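Local structure of serine proteinase inhibitor 1 (Myxoma virus, 6BJ5) at residues S36-G39 with L40-L44; T91-F94 with S95-N99; R104-F107 with N108-N111; T152-R155 with H156-P160; D258-D261 with A262-L266. The protein inhibits serine endopeptidases as a poxviral member of the serpin family and is important in virulence. All blocks are in the same frame, centred on the assembly; numbering follows the deposited sequence.

Interaction 1 (S36-G39 with L40-L44); sequences SPYG and LTSAL
S42 turns back on Y38, one helical turn earlier. Its CB packs 3.4 Å from Y38 O. The next atom, OG, does two things. It donates to Y38 O at 2.8 Å, coming from above the carbonyl plane. It also sits over one face of the Y38 ring, near the rim, 3.4 Å from CE2. S42 chi1 of -57° puts OG beside its own backbone N, so both can reach Y38 O; S42 N bonds it at 2.8 Å too. T41 repeats the pattern on P37 O. T41 N and T41 OG1 (3.1 Å from P37 O) reach that oxygen from opposite faces of its plane. The buried hydroxyl of S42 thus has a backbone partner. At the helix start, S36 is the N-cap: its OG accepts from G39 N at 2.8 Å. The same OG donates to L29 O of the second chain. On the sheet side, S146 touches S42, and its OG donates to G39 O. This is the buried start of the central helix behind the main sheet of the serpin fold, the helix usually called B, where its serines and A43 lie against strands 142-153 and 305-314 in the shutter region.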
# COMPACT_ATOMS: atom_id res chain seq x y z
N SER A 36 1.05 -0.03 -0.46
CA SER A 36 0.01 -0.21 0.54
C SER A 36 0.64 -0.68 1.83
O SER A 36 0.94 -1.88 1.96
CB SER A 36 -1.05 -1.20 0.11
OG SER A 36 -1.96 -1.38 1.19
N PRO A 37 0.89 0.22 2.79
CA PRO A 37 1.30 -0.24 4.13
C PRO A 37 0.28 -1.15 4.79
O PRO A 37 0.67 -2.11 5.47
CB PRO A 37 1.49 1.08 4.89
CG PRO A 37 0.77 2.09 4.10
CD PRO A 37 0.88 1.68 2.69
N TYR A 38 -1.02 -0.89 4.65
CA TYR A 38 -2.02 -1.78 5.24
C TYR A 38 -1.93 -3.18 4.65
O TYR A 38 -2.01 -4.18 5.36
CB TYR A 38 -3.41 -1.23 5.00
CG TYR A 38 -4.51 -2.08 5.58
CD1 TYR A 38 -4.80 -2.01 6.93
CD2 TYR A 38 -5.25 -2.95 4.80
CE1 TYR A 38 -5.81 -2.76 7.48
CE2 TYR A 38 -6.26 -3.72 5.34
CZ TYR A 38 -6.54 -3.61 6.70
OH TYR A 38 -7.53 -4.34 7.29
N GLY A 39 -1.81 -3.26 3.32
CA GLY A 39 -1.72 -4.56 2.68
C GLY A 39 -0.51 -5.37 3.13
O GLY A 39 -0.58 -6.60 3.23
N LEU A 40 0.63 -4.71 3.34
CA LEU A 40 1.80 -5.40 3.86
C LEU A 40 1.56 -5.88 5.28
O LEU A 40 1.76 -7.06 5.59
CB LEU A 40 3.01 -4.46 3.84
CG LEU A 40 4.31 -5.10 4.32
CD1 LEU A 40 4.58 -6.37 3.52
CD2 LEU A 40 5.50 -4.14 4.13
N THR A 41 1.10 -4.98 6.14
CA THR A 41 0.84 -5.26 7.55
C THR A 41 -0.16 -6.39 7.71
O THR A 41 -0.01 -7.24 8.60
CB THR A 41 0.34 -3.99 8.22
OG1 THR A 41 1.42 -3.04 8.29
CG2 THR A 41 -0.18 -4.27 9.64
N SER A 42 -1.22 -6.40 6.89
CA SER A 42 -2.21 -7.47 7.00
C SER A 42 -1.61 -8.83 6.64
O SER A 42 -1.86 -9.82 7.34
CB SER A 42 -3.41 -7.16 6.11
OG SER A 42 -3.98 -5.91 6.46
N ALA A 43 -0.77 -8.87 5.61
CA ALA A 43 -0.11 -10.12 5.22
C ALA A 43 0.79 -10.63 6.33
O ALA A 43 0.72 -11.80 6.72
CB ALA A 43 0.70 -9.88 3.94
N LEU A 44 1.66 -9.76 6.86
CA LEU A 44 2.56 -10.13 7.94
C LEU A 44 1.79 -10.60 9.16
O LEU A 44 2.25 -11.50 9.89
CB LEU A 44 3.44 -8.94 8.31
CG LEU A 44 4.44 -8.38 7.31
CD1 LEU A 44 5.24 -7.25 7.94
CD2 LEU A 44 5.36 -9.48 6.84

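Interaction 2 (T91-F94 with S95-N99)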
# COMPACT_ATOMS: atom_id res chain seq x y z
N THR A 91 -4.91 -24.68 11.25
CA THR A 91 -5.99 -24.43 10.31
C THR A 91 -7.27 -24.08 11.06
O THR A 91 -8.12 -23.36 10.53
CB THR A 91 -6.18 -25.64 9.39
OG1 THR A 91 -6.31 -26.83 10.18
CG2 THR A 91 -4.96 -25.79 8.49
N ALA A 92 -7.44 -24.61 12.27
CA ALA A 92 -8.56 -24.18 13.10
C ALA A 92 -8.39 -22.72 13.51
O ALA A 92 -9.28 -21.89 13.29
CB ALA A 92 -8.67 -25.07 14.34
N GLU A 93 -7.22 -22.40 14.08
CA GLU A 93 -6.91 -21.02 14.45
C GLU A 93 -7.00 -20.11 13.24
O GLU A 93 -7.63 -19.05 13.30
CB GLU A 93 -5.50 -20.97 15.05
CG GLU A 93 -4.92 -19.57 15.22
CD GLU A 93 -5.28 -18.93 16.54
OE1 GLU A 93 -5.86 -19.63 17.41
OE2 GLU A 93 -5.00 -17.71 16.72
N PHE A 94 -6.46 -20.54 12.10
CA PHE A 94 -6.54 -19.73 10.90
C PHE A 94 -7.98 -19.49 10.49
O PHE A 94 -8.37 -18.36 10.18
CB PHE A 94 -5.76 -20.38 9.75
CG PHE A 94 -5.72 -19.54 8.52
CD1 PHE A 94 -4.64 -18.73 8.24
CD2 PHE A 94 -6.80 -19.52 7.65
CE1 PHE A 94 -4.63 -17.93 7.11
CE2 PHE A 94 -6.79 -18.73 6.52
CZ PHE A 94 -5.70 -17.94 6.24
N SER A 95 -8.79 -20.55 10.47
CA SER A 95 -10.14 -20.41 9.96
C SER A 95 -11.00 -19.55 10.87
O SER A 95 -11.84 -18.79 10.37
CB SER A 95 -10.78 -21.79 9.77
OG SER A 95 -12.16 -21.65 9.49
N SER A 96 -10.80 -19.66 12.19
CA SER A 96 -11.59 -18.92 13.17
C SER A 96 -11.27 -17.44 13.19
O SER A 96 -12.10 -16.63 13.62
CB SER A 96 -11.40 -19.49 14.57
OG SER A 96 -10.05 -19.37 14.97
N ARG A 97 -10.05 -17.07 12.81
CA ARG A 97 -9.62 -15.70 12.91
C ARG A 97 -9.78 -14.91 11.63
O ARG A 97 -9.90 -13.68 11.70
CB ARG A 97 -8.16 -15.64 13.31
CG ARG A 97 -7.90 -16.28 14.60
CD ARG A 97 -6.53 -15.91 14.99
NE ARG A 97 -6.27 -14.55 14.58
CZ ARG A 97 -5.48 -13.72 15.24
NH1 ARG A 97 -4.87 -14.14 16.36
NH2 ARG A 97 -5.30 -12.48 14.79
N PHE A 98 -9.79 -15.56 10.46
CA PHE A 98 -9.88 -14.83 9.20
C PHE A 98 -11.07 -15.28 8.38
O PHE A 98 -11.12 -14.98 7.17
CB PHE A 98 -8.58 -14.96 8.41
CG PHE A 98 -7.38 -14.64 9.22
CD1 PHE A 98 -6.50 -15.64 9.59
CD2 PHE A 98 -7.12 -13.34 9.61
CE1 PHE A 98 -5.38 -15.35 10.37
CE2 PHE A 98 -6.03 -13.05 10.39
CZ PHE A 98 -5.14 -14.06 10.76
N ASN A 99 -12.01 -16.00 8.99
CA ASN A 99 -13.26 -16.39 8.34
C ASN A 99 -12.98 -17.01 6.97
O ASN A 99 -13.65 -16.71 5.98
CB ASN A 99 -14.21 -15.21 8.21
CG ASN A 99 -15.66 -15.63 8.10
OD1 ASN A 99 -16.08 -16.59 8.75
ND2 ASN A 99 -16.43 -14.92 7.27
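One face of the F94 ring is covered by F98 CD1, which stands 3.8 Å above its centre. The two rings form an edge-to-face pair, with the edge of F98 toward F94. Their centroids are 5.1 Å apart and the planes meet at 57°. A face of F98 in turn carries R97 CB. F94 CG lies anti to the backbone N (chi1 -176°) and F98 CG sits beside its own backbone N, which brings the two side chains together at about a right angle. The guanidinium of R97 has E93 OE2 near its plane, at the edge. E93 and R97 run side by side in the same direction, and OE2 makes a salt bridge to R97 NH1 at 3.6 Å. The chain of E93 bends at chi2 (88°), which lays the carboxylate alongside the arginine stem. The backbone bonds are of the i to i+4 kind, such as S96 N to A92 O at 2.9 Å. V46 of helix 37-49 touches both phenylalanines, and L78 of strand 73-81 touches F94. F94 is the buried member, and E93 and R97 rest on I49. The helix connects strands 73-81 and 103-105 of the serpin's main sheet in a beta-alpha-beta unit.

Interaction 3 (R104-F107 with N108-N111); sequences RVTF and NSEN
T106 and S109 meet round a tight turn that takes the chain out of strand 103-105. That strand is at the edge of the main sheet of the serpin fold. The turn leads through a short loop to helix 112-120, so the contact joins sheet to helix. T106 CA and S109 CA are 6.1 Å apart, close enough for a beta turn. F107 and N108 fill its two middle positions. The methyl of T106 lies beside the bend, with CG2 3.9 Å from N108 N and 4.1 Å from S109 N. T106 CG2 is anti to its own nitrogen and next to the carbonyl carbon, which brings it up against the chain ahead. F107 turns the other way, into the protein. One face of its ring takes V105 CG1, toward the rim. V112 and I116 of helix 112-120 and F79 of strand 73-81 also touch this ring. Its backbone N is held by a hydrogen bond to D81 OD1, which ties the turn to the end of the neighbouring strand. N108 lies on the outer side of the bend, and its OD1 has a weak bond from R138 NE. The polar link across the turn is slight: S109 OG, with chi1 of 69°, makes a weak hydrogen bond to T106 O at 3.4 Å.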
# COMPACT_ATOMS: atom_id res chain seq x y z
N ARG A 104 -5.80 -25.97 0.04
CA ARG A 104 -4.76 -26.90 -0.38
C ARG A 104 -4.70 -26.86 -1.89
O ARG A 104 -5.73 -26.80 -2.57
CB ARG A 104 -5.03 -28.32 0.11
CG ARG A 104 -5.49 -28.46 1.57
CD ARG A 104 -4.61 -27.88 2.65
NE ARG A 104 -3.21 -28.28 2.58
CZ ARG A 104 -2.58 -28.95 3.53
NH1 ARG A 104 -1.30 -29.25 3.37
NH2 ARG A 104 -3.22 -29.33 4.64
N VAL A 105 -3.48 -26.86 -2.43
CA VAL A 105 -3.21 -26.50 -3.81
C VAL A 105 -1.99 -27.32 -4.22
O VAL A 105 -1.27 -27.85 -3.38
CB VAL A 105 -2.96 -24.97 -3.91
CG1 VAL A 105 -1.56 -24.64 -3.55
CG2 VAL A 105 -3.32 -24.38 -5.25
N THR A 106 -1.77 -27.48 -5.53
CA THR A 106 -0.57 -28.16 -6.02
C THR A 106 0.30 -27.15 -6.74
O THR A 106 0.01 -26.79 -7.88
CB THR A 106 -0.91 -29.30 -6.97
OG1 THR A 106 -1.77 -30.24 -6.33
CG2 THR A 106 0.38 -30.01 -7.38
N PHE A 107 1.40 -26.76 -6.12
CA PHE A 107 2.18 -25.68 -6.73
C PHE A 107 3.07 -26.10 -7.90
O PHE A 107 3.91 -25.29 -8.30
CB PHE A 107 3.03 -24.96 -5.68
CG PHE A 107 2.26 -23.95 -4.87
CD1 PHE A 107 1.85 -22.76 -5.46
CD2 PHE A 107 1.98 -24.17 -3.52
CE1 PHE A 107 1.15 -21.82 -4.75
CE2 PHE A 107 1.29 -23.21 -2.78
CZ PHE A 107 0.86 -22.04 -3.40
N ASN A 108 2.92 -27.29 -8.46
CA ASN A 108 3.68 -27.64 -9.66
C ASN A 108 2.81 -27.68 -10.91
O ASN A 108 3.25 -27.25 -11.98
CB ASN A 108 4.41 -28.98 -9.45
CG ASN A 108 5.27 -29.42 -10.66
OD1 ASN A 108 5.15 -28.89 -11.77
ND2 ASN A 108 6.20 -30.33 -10.41
N SER A 109 1.55 -28.11 -10.79
CA SER A 109 0.67 -28.21 -11.95
C SER A 109 0.52 -26.89 -12.70
O SER A 109 1.04 -25.85 -12.27
CB SER A 109 -0.72 -28.72 -11.52
OG SER A 109 -1.42 -27.76 -10.75
N GLU A 110 -0.19 -26.93 -13.82
CA GLU A 110 -0.26 -25.78 -14.70
C GLU A 110 -1.43 -24.86 -14.41
O GLU A 110 -1.31 -23.65 -14.58
CB GLU A 110 -0.33 -26.25 -16.16
CG GLU A 110 0.73 -27.27 -16.51
CD GLU A 110 1.32 -27.04 -17.89
OE1 GLU A 110 2.43 -27.53 -18.16
OE2 GLU A 110 0.67 -26.36 -18.71
N ASN A 111 -2.56 -25.40 -13.94
CA ASN A 111 -3.71 -24.57 -13.61
C ASN A 111 -3.70 -24.09 -12.16
O ASN A 111 -4.72 -23.58 -11.69
CB ASN A 111 -5.01 -25.32 -13.93
CG ASN A 111 -5.06 -26.72 -13.33
OD1 ASN A 111 -4.20 -27.56 -13.60
ND2 ASN A 111 -6.08 -26.98 -12.51

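Interaction 4 (T152-R155 with H156-P160)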
# COMPACT_ATOMS: atom_id res chain seq x y z
N THR A 152 -13.79 5.09 -4.35
CA THR A 152 -14.62 6.08 -3.66
C THR A 152 -14.52 7.45 -4.34
O THR A 152 -13.44 7.88 -4.74
CB THR A 152 -14.20 6.23 -2.19
OG1 THR A 152 -13.99 4.94 -1.59
CG2 THR A 152 -15.28 6.99 -1.40
N SER A 153 -15.64 8.16 -4.39
CA SER A 153 -15.64 9.52 -4.94
C SER A 153 -15.10 10.50 -3.91
O SER A 153 -14.99 10.19 -2.72
CB SER A 153 -17.04 9.95 -5.34
OG SER A 153 -17.65 8.98 -6.16
N TRP A 154 -14.71 11.68 -4.40
CA TRP A 154 -14.40 12.78 -3.50
C TRP A 154 -15.67 13.25 -2.80
O TRP A 154 -16.79 13.04 -3.28
CB TRP A 154 -13.78 13.97 -4.26
CG TRP A 154 -12.52 13.66 -4.99
CD1 TRP A 154 -12.32 13.66 -6.35
CD2 TRP A 154 -11.27 13.32 -4.40
NE1 TRP A 154 -11.01 13.33 -6.63
CE2 TRP A 154 -10.35 13.12 -5.45
CE3 TRP A 154 -10.83 13.16 -3.08
CZ2 TRP A 154 -9.03 12.75 -5.22
CZ3 TRP A 154 -9.52 12.81 -2.86
CH2 TRP A 154 -8.63 12.61 -3.92
N ARG A 155 -15.50 13.89 -1.64
CA ARG A 155 -16.65 14.56 -1.05
C ARG A 155 -17.11 15.71 -1.95
O ARG A 155 -18.30 15.84 -2.27
CB ARG A 155 -16.30 15.05 0.37
CG ARG A 155 -17.52 15.63 1.08
CD ARG A 155 -17.18 16.43 2.32
NE ARG A 155 -18.39 17.07 2.85
CZ ARG A 155 -18.41 17.98 3.81
NH1 ARG A 155 -17.28 18.39 4.37
NH2 ARG A 155 -19.57 18.50 4.20
N HIS A 156 -16.17 16.52 -2.44
CA HIS A 156 -16.43 17.57 -3.43
C HIS A 156 -15.56 17.29 -4.64
O HIS A 156 -14.34 17.51 -4.60
CB HIS A 156 -16.12 18.94 -2.85
CG HIS A 156 -17.00 19.31 -1.71
ND1 HIS A 156 -16.60 20.15 -0.69
CD2 HIS A 156 -18.29 19.00 -1.44
CE1 HIS A 156 -17.58 20.29 0.18
NE2 HIS A 156 -18.63 19.61 -0.26
N VAL A 157 -16.19 16.80 -5.71
CA VAL A 157 -15.46 16.41 -6.92
C VAL A 157 -14.90 17.63 -7.62
O VAL A 157 -15.35 18.76 -7.42
CB VAL A 157 -16.39 15.63 -7.86
CG1 VAL A 157 -17.03 14.45 -7.15
CG2 VAL A 157 -17.41 16.61 -8.50
N PHE A 158 -13.90 17.39 -8.47
CA PHE A 158 -13.42 18.41 -9.40
C PHE A 158 -14.30 18.41 -10.65
O PHE A 158 -14.98 17.43 -10.98
CB PHE A 158 -11.97 18.15 -9.81
CG PHE A 158 -10.94 18.26 -8.70
CD1 PHE A 158 -10.05 19.33 -8.67
CD2 PHE A 158 -10.79 17.23 -7.74
CE1 PHE A 158 -9.07 19.42 -7.69
CE2 PHE A 158 -9.82 17.31 -6.75
CZ PHE A 158 -8.94 18.40 -6.72
N ASP A 159 -14.28 19.53 -11.36
CA ASP A 159 -14.99 19.63 -12.62
C ASP A 159 -14.04 19.32 -13.75
O ASP A 159 -13.05 20.04 -13.94
CB ASP A 159 -15.57 21.02 -12.80
CG ASP A 159 -16.42 21.14 -14.04
OD1 ASP A 159 -16.28 20.34 -15.00
OD2 ASP A 159 -17.24 22.08 -14.07
N PRO A 160 -14.28 18.27 -14.52
CA PRO A 160 -13.33 17.91 -15.59
C PRO A 160 -13.15 19.01 -16.62
O PRO A 160 -12.04 19.16 -17.16
CB PRO A 160 -13.97 16.67 -16.22
CG PRO A 160 -14.95 16.18 -15.23
CD PRO A 160 -15.44 17.37 -14.49
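W154 presents one face of its indole to the edge of F158. The two side chains form an edge-to-face pair. The centroid of the five-membered ring is 5.6 Å from that of F158, and the planes are at 70°. F158 CD2 comes within 4.1 Å of W154 CD1, and F158 CE2 lies over the indole face near its rim. The indole stem is packed too: W154 CB is 3.6 Å from H156 O and 4.4 Å from V157 CG1. W154 chi1 of -59° carries the ring under the chain that follows. R155 and H156 go the other way and lie side by side. Their planes are 26° apart, with R155 NE 4.0 Å from H156 NE2. R155 is extended from CG to NE, so its stem runs past the imidazole and CG lies over one face of it.

Other parts of the fold hold both rings. W154 NE1 donates to D302 O, and Y205 stacks on the indole. F158 has a cation-pi contact with K182, which also bonds H156 O. This is the breach of the serpin fold, at the end of strand 142-153, where the reactive-centre loop starts to enter the main sheet.

No hydrogen bond crosses between the two segments. The pairing there rests on rings and stems. The partner of H156 ND1 is D184 OD1. That acid would probably favour a protonated imidazole, and the nearby guanidinium would probably oppose it.

Interaction 5 (D258-D261 with A262-L266); sequences DLRD and ALQRL
D261 and R265 touch one turn apart on the exposed side of the helix. D261 OD1 lies 3.0 Å from R265 CD and in the plane of the guanidinium, at its edge. The salt bridge itself is long, 3.9 Å from D261 OD1 to R265 NH1. The bend of R265 at chi3 (67°) curls the guanidinium back toward the acid. On the buried side L259 and L263 pair through L259 CB and L263 CD1, 4.3 Å apart. Between these two sides R260 and Q264 cross with their flat ends nearly perpendicular, 84° apart. The backbone beneath follows the i to i+4 pattern: L263 N bonds L259 O, Q264 N bonds R260 O and R265 N bonds D261 O.

This is a short helix that directly follows strand 243-258 of the serpin's main sheet. Its start is capped from the strand end. D258 OD1 accepts from R260 N at 3.1 Å, met nearly end-on. D258 CG is anti to the backbone N (chi1 -173°), which lets the carboxylate reach forward to the first turn. A water also spans the start, donating to D258 O at 2.6 Å and accepting from A262 N at 2.9 Å. Farther out, R260 NH1 donates to T291 O, which draws the extended arginine to the loop before strand 293-302. F272 touches both R260 and Q264. V293 touches L259 and L263, and Y25 of helix 23-26 touches A262 and R265.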
# COMPACT_ATOMS: atom_id res chain seq x y z
N ASP A 258 9.39 -5.46 -4.75
CA ASP A 258 9.99 -6.57 -4.02
C ASP A 258 10.40 -6.08 -2.64
O ASP A 258 11.31 -5.25 -2.52
CB ASP A 258 11.21 -7.13 -4.76
CG ASP A 258 11.75 -8.39 -4.12
OD1 ASP A 258 11.46 -8.66 -2.93
OD2 ASP A 258 12.50 -9.11 -4.81
N LEU A 259 9.76 -6.62 -1.61
CA LEU A 259 9.92 -6.08 -0.27
C LEU A 259 10.85 -6.89 0.62
O LEU A 259 11.00 -6.54 1.79
CB LEU A 259 8.55 -5.95 0.39
CG LEU A 259 7.48 -5.26 -0.45
CD1 LEU A 259 6.18 -5.38 0.30
CD2 LEU A 259 7.83 -3.79 -0.63
N ARG A 260 11.48 -7.94 0.10
CA ARG A 260 12.36 -8.76 0.94
C ARG A 260 13.48 -7.93 1.52
O ARG A 260 13.75 -8.00 2.73
CB ARG A 260 12.93 -9.93 0.14
CG ARG A 260 14.10 -10.60 0.82
CD ARG A 260 14.42 -11.93 0.17
NE ARG A 260 15.56 -12.57 0.81
CZ ARG A 260 15.76 -13.89 0.86
NH1 ARG A 260 14.87 -14.71 0.33
NH2 ARG A 260 16.84 -14.38 1.47
N ASP A 261 14.15 -7.15 0.69
CA ASP A 261 15.29 -6.39 1.17
C ASP A 261 14.85 -5.39 2.25
O ASP A 261 15.46 -5.31 3.32
CB ASP A 261 15.98 -5.73 -0.03
CG ASP A 261 17.29 -5.04 0.32
OD1 ASP A 261 17.35 -4.26 1.29
OD2 ASP A 261 18.28 -5.31 -0.38
N ALA A 262 13.75 -4.67 2.01
CA ALA A 262 13.22 -3.74 3.01
C ALA A 262 12.84 -4.43 4.31
O ALA A 262 13.12 -3.91 5.40
CB ALA A 262 12.00 -3.00 2.46
N LEU A 263 12.17 -5.58 4.22
CA LEU A 263 11.72 -6.22 5.45
C LEU A 263 12.90 -6.75 6.25
O LEU A 263 12.86 -6.74 7.48
CB LEU A 263 10.73 -7.34 5.14
CG LEU A 263 9.35 -6.88 4.69
CD1 LEU A 263 8.61 -8.08 4.15
CD2 LEU A 263 8.58 -6.23 5.82
N GLN A 264 13.95 -7.20 5.56
CA GLN A 264 15.14 -7.62 6.27
C GLN A 264 15.79 -6.44 6.97
O GLN A 264 16.16 -6.53 8.15
CB GLN A 264 16.12 -8.30 5.32
CG GLN A 264 15.76 -9.75 4.98
CD GLN A 264 16.57 -10.30 3.82
OE1 GLN A 264 17.17 -9.54 3.06
NE2 GLN A 264 16.59 -11.63 3.69
N ARG A 265 15.93 -5.32 6.27
CA ARG A 265 16.49 -4.13 6.89
C ARG A 265 15.62 -3.62 8.04
O ARG A 265 16.12 -2.89 8.90
CB ARG A 265 16.75 -3.06 5.82
CG ARG A 265 17.85 -3.50 4.84
CD ARG A 265 18.09 -2.60 3.62
NE ARG A 265 18.62 -1.27 3.93
CZ ARG A 265 18.85 -0.33 3.02
NH1 ARG A 265 18.60 -0.58 1.74
NH2 ARG A 265 19.34 0.85 3.38
N LEU A 266 14.34 -4.00 8.10
CA LEU A 266 13.49 -3.60 9.21
C LEU A 266 13.42 -4.67 10.29
O LEU A 266 12.52 -4.63 11.13
CB LEU A 266 12.08 -3.25 8.74
CG LEU A 266 12.00 -1.99 7.89
CD1 LEU A 266 10.63 -1.86 7.20
CD2 LEU A 266 12.26 -0.82 8.82
O HOH W 1 12.72 -4.12 -0.66

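How the interactions relate
Interactions 1 and 5 touch directly, with centres 13 Å apart. L40 CD1 meets L259 CD1 at 3.7 Å, and L44 and L40 both pack on L263. Helix 37-49 also links interaction 1 to interaction 2: its later residue V46 meets F94 and F98, although the nearest atoms of the two interactions are about 6 Å apart. Interactions 2 and 3 follow each other in the chain, again about 6 Å apart at the nearest atoms. Interaction 4 is remote, its centre 44 Å from that of interaction 3 and 36 Å from that of interaction 5. Interactions 3 and 4 reach the same main sheet. A NAG lies about 10 Å from the R265 side chain.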